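A-adding tRNA nucleotidyltransferase (Aquifex aeolicus, PDB 4WBY) adds the terminal adenosine to tRNAs ending in CC, using ATP and magnesium, completing their 3' CCA end, this chain being the C-terminal, nucleotidyltransferase part of a longer protein. Local coordinates at residues A[16-21]-A[129-134]; A[23-28]-A[48-53]; A[250-255]-A[272-277]; A[317-322]-A[346-351]. One frame throughout, in Å; residues are numbered along the deposited sequence.

Contact 1: A[16-21]-A[129-134]; sequences VGQIAK and VNLEDY
With CG set anti to its carbonyl carbon (chi1 -64°), Leu131 sends its two methyls to different residues of helix 16-21: CD1 crosses the Lys21 chain at about a right angle, 3.6 Å from Lys21 CG, while CD2 rests 4.0 Å from Gln18 CG. At chi1 -62°, Val129 puts CG1 anti to its carbonyl carbon and leaves CG2 between N and carbonyl carbon, facing Val16 CG1 at 4.0 Å. Between these apolar pairs the backbones nearly touch, because Gly17 has no side chain: Gly17 CA makes a CA-H...O contact of 3.2 Å with Val129 O, and a CB here would collide with that oxygen. No direct hydrogen bond joins the segments. One water takes the N-H of Leu131 and lies within hydrogen-bonding distance of Gly17 O and Asn130 OD1; the amide oxygen also accepts from Ala27 N. The loop that follows strand 126-128 is thus laid along helix 7-22, with Val16 and Val129 reaching strand 26-30 and Val16 also meeting Leu61 of helix 54-65.

Contact 2: A[23-28]-A[48-53]; sequences MGLRAY and FVVEGN
Tyr28 and Val49 form a hydrogen-bonded antiparallel pair joining strands 26-30 and 45-51 in the mixed sheet of the nucleotidyltransferase head domain. The latter also carries Asp45 and Asp47, probable magnesium ligands. Tyr28 N donates to Val49 O (2.9 Å) and Val49 N to Tyr28 O (2.8 Å). Along the Tyr28 side chain, CB starts near Val49 O, CD2 passes the same oxygen at 3.6 Å, CE2 comes beside the Glu51 carboxylate, and OH donates to Glu51 OE1 at 2.8 Å. That oxygen lies in the ring plane at its edge, yet the hydroxyl meets it from above the carboxylate plane. The same OH accepts from Arg26 NE, whose guanidinium goes on to a salt bridge with Glu132. A phenylalanine in place of Tyr28 would probably leave both Arg26 NE and Glu51 OE1 without this shared mate. At the loop end Leu25 packs CD1 on Val50 CG1, and its CD2 lies 3.9 Å from Gly52 CA, where a CB would clash with that methyl.

Contact 3: A[250-255]-A[272-277]; sequences YALRKV and WLYLLI
Leu252 and Tyr274 mark the closest backbone approach of two nearly antiparallel helices; the axes of segments 250-255 and 272-277 approach to 10.4 Å, with 155° between their N-to-C directions. Leu252 carries most of the contact through a single methyl. Its CG stands anti to the backbone N, and from there CD2 reaches across to helix 272-277, 3.5 Å from Tyr274 N and 3.8 Å from Leu273 CB. The same methyl lies over one face of the Tyr274 ring, 3.8 Å from the centroid and 14° off the normal, a CH-pi contact. Ile277 CG1 adds a more distant apolar touch. The ring in turn reaches across to helix 250-255: with its CG anti to the carbonyl carbon, Tyr274 brings OH to 3.2 Å from both CA and CB of Arg253. This is close packing of the hydroxyl oxygen on carbon, not a hydrogen bond, and no hydrogen bond crosses between the segments. The Arg253 guanidinium, its plane 83° from that of the ring, leads away and is held by a salt bridge to Glu221. The pair belongs to the all-helical part of the chain, away from the nucleotide site. Helix 336-342 packs against both partners, on Val255 from one and on Leu273 and Ile277 from the other, while helix 298-309 receives Leu276 and Trp272.

Contact 4: A[317-322]-A[346-351]; sequences ELKKAK and EELKEK
Leu348 meets Leu318 and Lys319 where two helix ends come together in the helical C-terminal part of the chain: the last turn of helix 311-320 faces the start of helix 349-359. The tight, buried side is apolar. Leu348 CD2 lies 4.0 Å from Leu318 CB and 3.7 Å from Lys319 CG, the lysine chain crossing the leucine at about a right angle. Leu318 and Ala321 also pack on helix 324-331, so the Leu318 side of the pair also meets a third helix. Toward solvent the contact becomes polar and more open. Lys319 runs extended as far as CE and bends only at chi4 (58°), which brings NZ to Glu347 OE2 at 2.9 Å, a salt bridge that uses the anti lone pair of that oxygen. Glu345 brings a second carboxylate close to Glu347, so the ammonium probably also eases repulsion between the two acids. A methionine in place of Lys319 would probably leave the Glu347 carboxylate without its positive mate, beside the like charge of Glu345. On another part of the contact Lys351, fully extended beyond CG, reaches the carbonyl oxygens at the end of helix 311-320, where a positive charge is probably favoured by the helix end. Its NZ donates to Leu318 O at 2.8 Å, tilted 19° from the carbonyl plane, and makes a weak second bond to Ala321 O at 3.4 Å.

Overall arrangement
From the N terminus, helix 7-22 enters first, and contact 1 closes a long loop when the chain returns after strand 126-128. Contact 2 closes a much shorter loop within that span, pairing the strand that directly follows the helix with strand 45-51. The two touch, through the Arg26-Glu132 salt bridge among others, and tie helix, sheet and loop of the head domain together. Contacts 3 and 4 come later, in series, each closing a short helical excursion. Their centres are about 19 Å apart and they do not touch. They lie across the chain's centre from the head, contact 4 about 65 Å from contact 1 between centres.

Contact 1: A[16-21]-A[129-134]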
loop_
_atom_site.group_PDB
_atom_site.type_symbol
_atom_site.label_atom_id
_atom_site.label_comp_id
_atom_site.label_asym_id
_atom_site.label_seq_id
_atom_site.Cartn_x
_atom_site.Cartn_y
_atom_site.Cartn_z
ATOM N N VAL A 16 23.647 -13.535 13.314
ATOM C CA VAL A 16 23.005 -12.743 14.356
ATOM C C VAL A 16 22.882 -13.550 15.662
ATOM O O VAL A 16 23.161 -13.026 16.739
ATOM C CB VAL A 16 21.628 -12.234 13.891
ATOM C CG1 VAL A 16 20.798 -11.719 15.065
ATOM C CG2 VAL A 16 21.821 -11.138 12.868
ATOM N N GLY A 17 22.504 -14.825 15.571
ATOM C CA GLY A 17 22.437 -15.674 16.752
ATOM C C GLY A 17 23.795 -15.881 17.410
ATOM O O GLY A 17 23.899 -15.948 18.642
ATOM N N GLN A 18 24.843 -16.004 16.594
ATOM C CA GLN A 18 26.196 -16.175 17.119
ATOM C C GLN A 18 26.642 -14.928 17.870
ATOM O O GLN A 18 27.164 -15.011 18.989
ATOM C CB GLN A 18 27.162 -16.500 15.984
ATOM C CG GLN A 18 26.914 -17.860 15.332
ATOM C CD GLN A 18 27.516 -17.967 13.930
ATOM O OE1 GLN A 18 28.096 -17.016 13.411
ATOM N NE2 GLN A 18 27.356 -19.130 13.307
ATOM N N ILE A 19 26.438 -13.766 17.262
ATOM C CA ILE A 19 26.813 -12.516 17.905
ATOM C C ILE A 19 25.988 -12.311 19.174
ATOM O O ILE A 19 26.518 -11.883 20.197
ATOM C CB ILE A 19 26.630 -11.315 16.949
ATOM C CG1 ILE A 19 27.585 -11.441 15.758
ATOM C CG2 ILE A 19 26.889 -10.000 17.665
ATOM C CD1 ILE A 19 27.315 -10.437 14.666
ATOM N N ALA A 20 24.695 -12.628 19.114
ATOM C CA ALA A 20 23.852 -12.508 20.302
ATOM C C ALA A 20 24.427 -13.322 21.462
ATOM O O ALA A 20 24.544 -12.818 22.587
ATOM C CB ALA A 20 22.419 -12.944 19.995
ATOM N N LYS A 21 24.804 -14.569 21.191
ATOM C CA LYS A 21 25.393 -15.405 22.234
ATOM C C LYS A 21 26.678 -14.789 22.785
ATOM O O LYS A 21 26.893 -14.787 24.000
ATOM C CB LYS A 21 25.689 -16.815 21.725
ATOM C CG LYS A 21 26.203 -17.741 22.833
ATOM C CD LYS A 21 25.096 -18.017 23.843
ATOM C CE LYS A 21 25.595 -18.757 25.063
ATOM N NZ LYS A 21 26.428 -17.888 25.925
ATOM N N VAL A 129 16.607 -17.206 16.241
ATOM C CA VAL A 129 17.842 -17.462 15.522
ATOM C C VAL A 129 18.942 -17.800 16.522
ATOM O O VAL A 129 20.130 -17.776 16.206
ATOM C CB VAL A 129 18.242 -16.273 14.615
ATOM C CG1 VAL A 129 17.157 -16.066 13.551
ATOM C CG2 VAL A 129 18.504 -14.996 15.423
ATOM N N ASN A 130 18.533 -18.144 17.735
ATOM C CA ASN A 130 19.499 -18.445 18.780
ATOM C C ASN A 130 20.098 -19.832 18.650
ATOM O O ASN A 130 19.541 -20.697 17.980
ATOM C CB ASN A 130 18.846 -18.247 20.142
ATOM C CG ASN A 130 18.358 -16.841 20.307
ATOM O OD1 ASN A 130 19.164 -15.913 20.412
ATOM N ND2 ASN A 130 17.034 -16.654 20.260
ATOM N N LEU A 131 21.251 -20.026 19.284
ATOM C CA LEU A 131 22.052 -21.214 19.027
ATOM C C LEU A 131 21.356 -22.508 19.410
ATOM O O LEU A 131 21.521 -23.515 18.733
ATOM C CB LEU A 131 23.393 -21.140 19.768
ATOM C CG LEU A 131 24.347 -20.021 19.343
ATOM C CD1 LEU A 131 25.642 -20.118 20.133
ATOM C CD2 LEU A 131 24.634 -20.072 17.842
ATOM N N GLU A 132 20.575 -22.491 20.486
ATOM C CA GLU A 132 20.097 -23.761 21.034
ATOM C C GLU A 132 18.744 -24.193 20.474
ATOM O O GLU A 132 18.350 -25.349 20.637
ATOM C CB GLU A 132 20.031 -23.691 22.560
ATOM C CG GLU A 132 18.711 -23.218 23.124
ATOM C CD GLU A 132 18.528 -21.718 23.042
ATOM O OE1 GLU A 132 19.489 -21.010 22.659
ATOM O OE2 GLU A 132 17.410 -21.250 23.363
ATOM N N ASP A 133 18.038 -23.283 19.807
ATOM C CA ASP A 133 16.709 -23.607 19.278
ATOM C C ASP A 133 16.480 -22.931 17.927
ATOM O O ASP A 133 15.388 -22.475 17.617
ATOM C CB ASP A 133 15.610 -23.201 20.268
ATOM C CG ASP A 133 15.480 -21.696 20.417
ATOM O OD1 ASP A 133 16.452 -20.975 20.102
ATOM O OD2 ASP A 133 14.392 -21.236 20.828
ATOM N N TYR A 134 17.523 -22.901 17.117
ATOM C CA TYR A 134 17.493 -22.190 15.847
ATOM C C TYR A 134 16.347 -22.638 14.950
ATOM O O TYR A 134 16.164 -23.839 14.705
ATOM C CB TYR A 134 18.816 -22.384 15.123
ATOM C CG TYR A 134 18.942 -21.591 13.851
ATOM C CD1 TYR A 134 18.602 -22.152 12.627
ATOM C CD2 TYR A 134 19.403 -20.277 13.871
ATOM C CE1 TYR A 134 18.728 -21.431 11.451
ATOM C CE2 TYR A 134 19.538 -19.549 12.708
ATOM C CZ TYR A 134 19.203 -20.131 11.500
ATOM O OH TYR A 134 19.347 -19.411 10.344
HETATM O O HOH W 1 22.019 -17.093 20.332
#

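Contact 2: A[23-28]-A[48-53]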
loop_
_atom_site.group_PDB
_atom_site.type_symbol
_atom_site.label_atom_id
_atom_site.label_comp_id
_atom_site.label_asym_id
_atom_site.label_seq_id
_atom_site.Cartn_x
_atom_site.Cartn_y
_atom_site.Cartn_z
ATOM N N MET A 23 27.397 -11.791 23.084
ATOM C CA MET A 23 27.015 -10.642 23.901
ATOM C C MET A 23 26.123 -10.994 25.089
ATOM O O MET A 23 25.736 -10.115 25.865
ATOM C CB MET A 23 26.301 -9.612 23.035
ATOM C CG MET A 23 27.155 -9.103 21.916
ATOM S SD MET A 23 26.271 -7.915 20.919
ATOM C CE MET A 23 27.645 -7.282 19.964
ATOM N N GLY A 24 25.781 -12.270 25.217
ATOM C CA GLY A 24 24.891 -12.712 26.277
ATOM C C GLY A 24 23.444 -12.301 26.062
ATOM O O GLY A 24 22.685 -12.148 27.024
ATOM N N LEU A 25 23.058 -12.130 24.799
ATOM C CA LEU A 25 21.705 -11.702 24.446
ATOM C C LEU A 25 20.967 -12.777 23.668
ATOM O O LEU A 25 21.545 -13.801 23.322
ATOM C CB LEU A 25 21.754 -10.422 23.616
ATOM C CG LEU A 25 22.653 -9.333 24.197
ATOM C CD1 LEU A 25 22.657 -8.108 23.300
ATOM C CD2 LEU A 25 22.206 -8.979 25.611
ATOM N N ARG A 26 19.692 -12.532 23.382
ATOM C CA ARG A 26 18.925 -13.389 22.480
ATOM C C ARG A 26 18.307 -12.554 21.378
ATOM O O ARG A 26 17.975 -11.386 21.592
ATOM C CB ARG A 26 17.834 -14.161 23.228
ATOM C CG ARG A 26 18.405 -15.133 24.244
ATOM C CD ARG A 26 17.325 -15.959 24.930
ATOM N NE ARG A 26 16.662 -16.876 24.008
ATOM C CZ ARG A 26 17.168 -18.036 23.608
ATOM N NH1 ARG A 26 18.361 -18.431 24.036
ATOM N NH2 ARG A 26 16.480 -18.806 22.779
ATOM N N ALA A 27 18.155 -13.154 20.202
ATOM C CA ALA A 27 17.624 -12.447 19.045
ATOM C C ALA A 27 16.630 -13.304 18.280
ATOM O O ALA A 27 16.739 -14.542 18.255
ATOM C CB ALA A 27 18.757 -12.005 18.117
ATOM N N TYR A 28 15.693 -12.632 17.620
ATOM C CA TYR A 28 14.567 -13.275 16.951
ATOM C C TYR A 28 14.174 -12.505 15.704
ATOM O O TYR A 28 14.186 -11.284 15.704
ATOM C CB TYR A 28 13.345 -13.350 17.883
ATOM C CG TYR A 28 13.648 -13.852 19.269
ATOM C CD1 TYR A 28 13.476 -15.194 19.600
ATOM C CD2 TYR A 28 14.121 -12.987 20.248
ATOM C CE1 TYR A 28 13.767 -15.654 20.874
ATOM C CE2 TYR A 28 14.405 -13.430 21.511
ATOM C CZ TYR A 28 14.219 -14.756 21.829
ATOM O OH TYR A 28 14.511 -15.168 23.106
ATOM N N PHE A 48 14.491 -7.819 13.208
ATOM C CA PHE A 48 14.897 -8.573 14.391
ATOM C C PHE A 48 14.507 -7.860 15.664
ATOM O O PHE A 48 14.567 -6.629 15.733
ATOM C CB PHE A 48 16.415 -8.786 14.434
ATOM C CG PHE A 48 16.954 -9.686 13.371
ATOM C CD1 PHE A 48 17.338 -9.177 12.141
ATOM C CD2 PHE A 48 17.143 -11.040 13.623
ATOM C CE1 PHE A 48 17.869 -10.005 11.160
ATOM C CE2 PHE A 48 17.679 -11.870 12.646
ATOM C CZ PHE A 48 18.046 -11.348 11.416
ATOM N N VAL A 49 14.161 -8.635 16.688
ATOM C CA VAL A 49 14.030 -8.107 18.036
ATOM C C VAL A 49 15.115 -8.744 18.886
ATOM O O VAL A 49 15.385 -9.950 18.783
ATOM C CB VAL A 49 12.628 -8.357 18.639
ATOM C CG1 VAL A 49 12.626 -8.175 20.164
ATOM C CG2 VAL A 49 11.626 -7.415 18.010
ATOM N N VAL A 50 15.757 -7.918 19.702
ATOM C CA VAL A 50 16.826 -8.366 20.572
ATOM C C VAL A 50 16.398 -8.186 22.013
ATOM O O VAL A 50 15.913 -7.122 22.387
ATOM C CB VAL A 50 18.129 -7.582 20.307
ATOM C CG1 VAL A 50 19.276 -8.061 21.223
ATOM C CG2 VAL A 50 18.515 -7.684 18.829
ATOM N N GLU A 51 16.551 -9.230 22.818
ATOM C CA GLU A 51 16.386 -9.083 24.252
ATOM C C GLU A 51 17.718 -8.582 24.773
ATOM O O GLU A 51 18.616 -9.371 25.063
ATOM C CB GLU A 51 15.967 -10.403 24.908
ATOM C CG GLU A 51 14.511 -10.789 24.608
ATOM C CD GLU A 51 14.145 -12.197 25.064
ATOM O OE1 GLU A 51 14.981 -13.109 24.958
ATOM O OE2 GLU A 51 13.009 -12.397 25.536
ATOM N N GLY A 52 17.845 -7.260 24.854
ATOM C CA GLY A 52 19.109 -6.619 25.154
ATOM C C GLY A 52 19.386 -5.496 24.172
ATOM O O GLY A 52 18.490 -5.054 23.456
ATOM N N ASN A 53 20.630 -5.033 24.135
ATOM C CA ASN A 53 20.976 -3.854 23.352
ATOM C C ASN A 53 21.074 -4.131 21.848
ATOM O O ASN A 53 22.131 -4.525 21.341
ATOM C CB ASN A 53 22.287 -3.261 23.869
ATOM C CG ASN A 53 22.524 -1.851 23.368
ATOM O OD1 ASN A 53 22.148 -1.511 22.248
ATOM N ND2 ASN A 53 23.148 -1.021 24.197
#

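Contact 3: A[250-255]-A[272-277]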
loop_
_atom_site.group_PDB
_atom_site.type_symbol
_atom_site.label_atom_id
_atom_site.label_comp_id
_atom_site.label_asym_id
_atom_site.label_seq_id
_atom_site.Cartn_x
_atom_site.Cartn_y
_atom_site.Cartn_z
ATOM N N TYR A 250 -15.495 -0.750 -9.700
ATOM C CA TYR A 250 -15.367 -2.037 -10.376
ATOM C C TYR A 250 -15.060 -1.858 -11.862
ATOM O O TYR A 250 -14.276 -2.620 -12.433
ATOM C CB TYR A 250 -16.633 -2.882 -10.176
ATOM C CG TYR A 250 -16.630 -3.574 -8.828
ATOM C CD1 TYR A 250 -17.102 -2.928 -7.698
ATOM C CD2 TYR A 250 -16.109 -4.854 -8.681
ATOM C CE1 TYR A 250 -17.077 -3.538 -6.462
ATOM C CE2 TYR A 250 -16.080 -5.476 -7.447
ATOM C CZ TYR A 250 -16.566 -4.810 -6.343
ATOM O OH TYR A 250 -16.548 -5.415 -5.109
ATOM N N ALA A 251 -15.655 -0.841 -12.482
ATOM C CA ALA A 251 -15.346 -0.527 -13.872
ATOM C C ALA A 251 -13.880 -0.122 -13.998
ATOM O O ALA A 251 -13.190 -0.493 -14.956
ATOM C CB ALA A 251 -16.253 0.586 -14.393
ATOM N N LEU A 252 -13.408 0.634 -13.012
ATOM C CA LEU A 252 -12.031 1.092 -13.013
ATOM C C LEU A 252 -11.065 -0.085 -12.904
ATOM O O LEU A 252 -10.045 -0.104 -13.583
ATOM C CB LEU A 252 -11.792 2.092 -11.882
ATOM C CG LEU A 252 -10.352 2.601 -11.737
ATOM C CD1 LEU A 252 -9.918 3.428 -12.937
ATOM C CD2 LEU A 252 -10.157 3.391 -10.435
ATOM N N ARG A 253 -11.381 -1.068 -12.065
ATOM C CA ARG A 253 -10.491 -2.218 -11.933
ATOM C C ARG A 253 -10.287 -2.927 -13.278
ATOM O O ARG A 253 -9.176 -3.336 -13.606
ATOM C CB ARG A 253 -11.010 -3.205 -10.888
ATOM C CG ARG A 253 -10.122 -4.440 -10.751
ATOM C CD ARG A 253 -10.429 -5.230 -9.497
ATOM N NE ARG A 253 -11.718 -5.895 -9.614
ATOM C CZ ARG A 253 -12.236 -6.687 -8.684
ATOM N NH1 ARG A 253 -11.570 -6.914 -7.557
ATOM N NH2 ARG A 253 -13.419 -7.252 -8.883
ATOM N N LYS A 254 -11.349 -3.049 -14.068
ATOM C CA LYS A 254 -11.213 -3.653 -15.387
ATOM C C LYS A 254 -10.280 -2.826 -16.270
ATOM O O LYS A 254 -9.460 -3.380 -16.999
ATOM C CB LYS A 254 -12.577 -3.810 -16.066
ATOM C CG LYS A 254 -13.497 -4.800 -15.358
ATOM C CD LYS A 254 -14.826 -4.930 -16.085
ATOM C CE LYS A 254 -15.732 -5.953 -15.420
ATOM N NZ LYS A 254 -15.165 -7.327 -15.498
ATOM N N VAL A 255 -10.398 -1.504 -16.195
ATOM C CA VAL A 255 -9.567 -0.617 -17.008
ATOM C C VAL A 255 -8.101 -0.688 -16.578
ATOM O O VAL A 255 -7.194 -0.774 -17.412
ATOM C CB VAL A 255 -10.066 0.845 -16.931
ATOM C CG1 VAL A 255 -9.056 1.808 -17.566
ATOM C CG2 VAL A 255 -11.429 0.973 -17.601
ATOM N N TRP A 272 -4.248 5.467 -6.553
ATOM C CA TRP A 272 -4.721 6.842 -6.465
ATOM C C TRP A 272 -5.962 7.081 -7.325
ATOM O O TRP A 272 -6.787 7.928 -6.994
ATOM C CB TRP A 272 -3.620 7.821 -6.880
ATOM C CG TRP A 272 -2.480 7.876 -5.923
ATOM C CD1 TRP A 272 -1.254 7.306 -6.080
ATOM C CD2 TRP A 272 -2.461 8.533 -4.648
ATOM N NE1 TRP A 272 -0.467 7.575 -4.990
ATOM C CE2 TRP A 272 -1.183 8.326 -4.094
ATOM C CE3 TRP A 272 -3.397 9.283 -3.927
ATOM C CZ2 TRP A 272 -0.815 8.833 -2.845
ATOM C CZ3 TRP A 272 -3.033 9.791 -2.687
ATOM C CH2 TRP A 272 -1.749 9.568 -2.160
ATOM N N LEU A 273 -6.100 6.333 -8.418
ATOM C CA LEU A 273 -7.286 6.460 -9.265
ATOM C C LEU A 273 -8.556 6.023 -8.540
ATOM O O LEU A 273 -9.608 6.634 -8.704
ATOM C CB LEU A 273 -7.133 5.643 -10.545
ATOM C CG LEU A 273 -5.994 6.026 -11.484
ATOM C CD1 LEU A 273 -6.045 5.165 -12.741
ATOM C CD2 LEU A 273 -6.076 7.492 -11.839
ATOM N N TYR A 274 -8.464 4.954 -7.757
ATOM C CA TYR A 274 -9.590 4.537 -6.940
ATOM C C TYR A 274 -9.954 5.638 -5.964
ATOM O O TYR A 274 -11.127 5.930 -5.758
ATOM C CB TYR A 274 -9.275 3.259 -6.167
ATOM C CG TYR A 274 -9.173 2.015 -7.013
ATOM C CD1 TYR A 274 -10.305 1.276 -7.338
ATOM C CD2 TYR A 274 -7.942 1.568 -7.473
ATOM C CE1 TYR A 274 -10.211 0.131 -8.103
ATOM C CE2 TYR A 274 -7.838 0.427 -8.236
ATOM C CZ TYR A 274 -8.973 -0.289 -8.547
ATOM O OH TYR A 274 -8.865 -1.427 -9.304
ATOM N N LEU A 275 -8.934 6.241 -5.360
ATOM C CA LEU A 275 -9.157 7.317 -4.408
ATOM C C LEU A 275 -9.860 8.509 -5.069
ATOM O O LEU A 275 -10.781 9.089 -4.495
ATOM C CB LEU A 275 -7.835 7.756 -3.788
ATOM C CG LEU A 275 -7.992 8.645 -2.561
ATOM C CD1 LEU A 275 -8.506 7.826 -1.383
ATOM C CD2 LEU A 275 -6.662 9.300 -2.237
ATOM N N LEU A 276 -9.419 8.870 -6.268
ATOM C CA LEU A 276 -10.055 9.966 -6.997
ATOM C C LEU A 276 -11.529 9.693 -7.269
ATOM O O LEU A 276 -12.361 10.585 -7.126
ATOM C CB LEU A 276 -9.346 10.232 -8.326
ATOM C CG LEU A 276 -7.927 10.788 -8.203
ATOM C CD1 LEU A 276 -7.341 11.066 -9.579
ATOM C CD2 LEU A 276 -7.909 12.057 -7.359
ATOM N N ILE A 277 -11.855 8.466 -7.671
ATOM C CA ILE A 277 -13.257 8.095 -7.866
ATOM C C ILE A 277 -14.023 8.162 -6.536
ATOM O O ILE A 277 -15.142 8.683 -6.484
ATOM C CB ILE A 277 -13.391 6.683 -8.485
ATOM C CG1 ILE A 277 -12.840 6.662 -9.917
ATOM C CG2 ILE A 277 -14.839 6.212 -8.467
ATOM C CD1 ILE A 277 -13.420 7.743 -10.824
#

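Contact 4: A[317-322]-A[346-351]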
loop_
_atom_site.group_PDB
_atom_site.type_symbol
_atom_site.label_atom_id
_atom_site.label_comp_id
_atom_site.label_asym_id
_atom_site.label_seq_id
_atom_site.Cartn_x
_atom_site.Cartn_y
_atom_site.Cartn_z
ATOM N N GLU A 317 -16.468 17.252 -25.729
ATOM C CA GLU A 317 -15.676 17.513 -26.930
ATOM C C GLU A 317 -15.233 16.214 -27.576
ATOM O O GLU A 317 -15.219 16.094 -28.797
ATOM C CB GLU A 317 -14.451 18.370 -26.612
ATOM C CG GLU A 317 -14.743 19.844 -26.426
ATOM C CD GLU A 317 -13.519 20.705 -26.681
ATOM O OE1 GLU A 317 -12.971 21.262 -25.708
ATOM O OE2 GLU A 317 -13.105 20.822 -27.856
ATOM N N LEU A 318 -14.881 15.236 -26.747
ATOM C CA LEU A 318 -14.421 13.950 -27.252
ATOM C C LEU A 318 -15.577 13.206 -27.913
ATOM O O LEU A 318 -15.397 12.551 -28.942
ATOM C CB LEU A 318 -13.816 13.115 -26.122
ATOM C CG LEU A 318 -12.728 12.112 -26.496
ATOM C CD1 LEU A 318 -11.540 12.813 -27.137
ATOM C CD2 LEU A 318 -12.290 11.349 -25.259
ATOM N N LYS A 319 -16.766 13.320 -27.322
ATOM C CA LYS A 319 -17.973 12.752 -27.918
ATOM C C LYS A 319 -18.209 13.304 -29.321
ATOM O O LYS A 319 -18.477 12.551 -30.260
ATOM C CB LYS A 319 -19.198 13.035 -27.044
ATOM C CG LYS A 319 -19.302 12.188 -25.787
ATOM C CD LYS A 319 -20.488 12.628 -24.934
ATOM C CE LYS A 319 -20.663 11.743 -23.711
ATOM N NZ LYS A 319 -19.444 11.726 -22.856
ATOM N N LYS A 320 -18.098 14.622 -29.453
ATOM C CA LYS A 320 -18.401 15.304 -30.707
ATOM C C LYS A 320 -17.304 15.147 -31.755
ATOM O O LYS A 320 -17.540 15.382 -32.941
ATOM C CB LYS A 320 -18.657 16.792 -30.449
ATOM C CG LYS A 320 -19.963 17.078 -29.723
ATOM C CD LYS A 320 -21.158 16.578 -30.526
ATOM C CE LYS A 320 -22.467 16.796 -29.778
ATOM N NZ LYS A 320 -22.758 18.239 -29.550
ATOM N N ALA A 321 -16.109 14.758 -31.317
ATOM C CA ALA A 321 -14.980 14.571 -32.226
ATOM C C ALA A 321 -15.299 13.511 -33.274
ATOM O O ALA A 321 -15.631 12.373 -32.941
ATOM C CB ALA A 321 -13.725 14.196 -31.452
ATOM N N LYS A 322 -15.194 13.897 -34.541
ATOM C CA LYS A 322 -15.605 13.037 -35.646
ATOM C C LYS A 322 -14.430 12.324 -36.313
ATOM O O LYS A 322 -14.547 11.163 -36.710
ATOM C CB LYS A 322 -16.378 13.860 -36.680
ATOM C CG LYS A 322 -15.746 15.211 -36.990
ATOM C CD LYS A 322 -16.570 16.025 -37.983
ATOM C CE LYS A 322 -17.797 16.657 -37.334
ATOM N NZ LYS A 322 -18.938 15.710 -37.184
ATOM N N GLU A 346 -18.477 4.701 -21.251
ATOM C CA GLU A 346 -18.592 3.639 -22.245
ATOM C C GLU A 346 -18.532 4.168 -23.680
ATOM O O GLU A 346 -17.968 3.524 -24.564
ATOM C CB GLU A 346 -19.888 2.850 -22.029
ATOM C CG GLU A 346 -20.053 1.647 -22.953
ATOM C CD GLU A 346 -18.985 0.580 -22.748
ATOM O OE1 GLU A 346 -18.301 0.596 -21.699
ATOM O OE2 GLU A 346 -18.832 -0.281 -23.642
ATOM N N GLU A 347 -19.095 5.351 -23.898
ATOM C CA GLU A 347 -19.138 5.946 -25.230
ATOM C C GLU A 347 -17.777 6.486 -25.673
ATOM O O GLU A 347 -17.562 6.752 -26.857
ATOM C CB GLU A 347 -20.184 7.066 -25.274
ATOM C CG GLU A 347 -19.863 8.278 -24.399
ATOM C CD GLU A 347 -20.086 8.034 -22.908
ATOM O OE1 GLU A 347 -20.518 6.923 -22.531
ATOM O OE2 GLU A 347 -19.827 8.961 -22.112
ATOM N N LEU A 348 -16.860 6.637 -24.724
ATOM C CA LEU A 348 -15.545 7.193 -25.020
ATOM C C LEU A 348 -14.455 6.129 -25.003
ATOM O O LEU A 348 -13.349 6.362 -25.495
ATOM C CB LEU A 348 -15.193 8.298 -24.017
ATOM C CG LEU A 348 -16.135 9.502 -23.959
ATOM C CD1 LEU A 348 -15.624 10.539 -22.963
ATOM C CD2 LEU A 348 -16.325 10.116 -25.349
ATOM N N LYS A 349 -14.772 4.967 -24.433
ATOM C CA LYS A 349 -13.764 3.953 -24.112
ATOM C C LYS A 349 -12.933 3.525 -25.318
ATOM O O LYS A 349 -11.709 3.403 -25.231
ATOM C CB LYS A 349 -14.435 2.724 -23.483
ATOM C CG LYS A 349 -13.454 1.705 -22.929
ATOM C CD LYS A 349 -14.109 0.801 -21.895
ATOM C CE LYS A 349 -14.927 -0.299 -22.544
ATOM N NZ LYS A 349 -14.054 -1.328 -23.169
ATOM N N GLU A 350 -13.594 3.323 -26.450
ATOM C CA GLU A 350 -12.910 2.841 -27.644
ATOM C C GLU A 350 -12.037 3.913 -28.296
ATOM O O GLU A 350 -11.011 3.601 -28.902
ATOM C CB GLU A 350 -13.928 2.299 -28.644
ATOM C CG GLU A 350 -14.574 1.000 -28.183
ATOM C CD GLU A 350 -13.539 -0.047 -27.800
ATOM O OE1 GLU A 350 -12.601 -0.274 -28.593
ATOM O OE2 GLU A 350 -13.648 -0.628 -26.696
ATOM N N LYS A 351 -12.439 5.172 -28.164
ATOM C CA LYS A 351 -11.622 6.274 -28.658
ATOM C C LYS A 351 -10.312 6.364 -27.885
ATOM O O LYS A 351 -9.267 6.653 -28.465
ATOM C CB LYS A 351 -12.384 7.599 -28.570
ATOM C CG LYS A 351 -13.396 7.797 -29.682
ATOM C CD LYS A 351 -14.288 9.000 -29.429
ATOM C CE LYS A 351 -15.285 9.177 -30.568
ATOM N NZ LYS A 351 -16.250 10.284 -30.316
#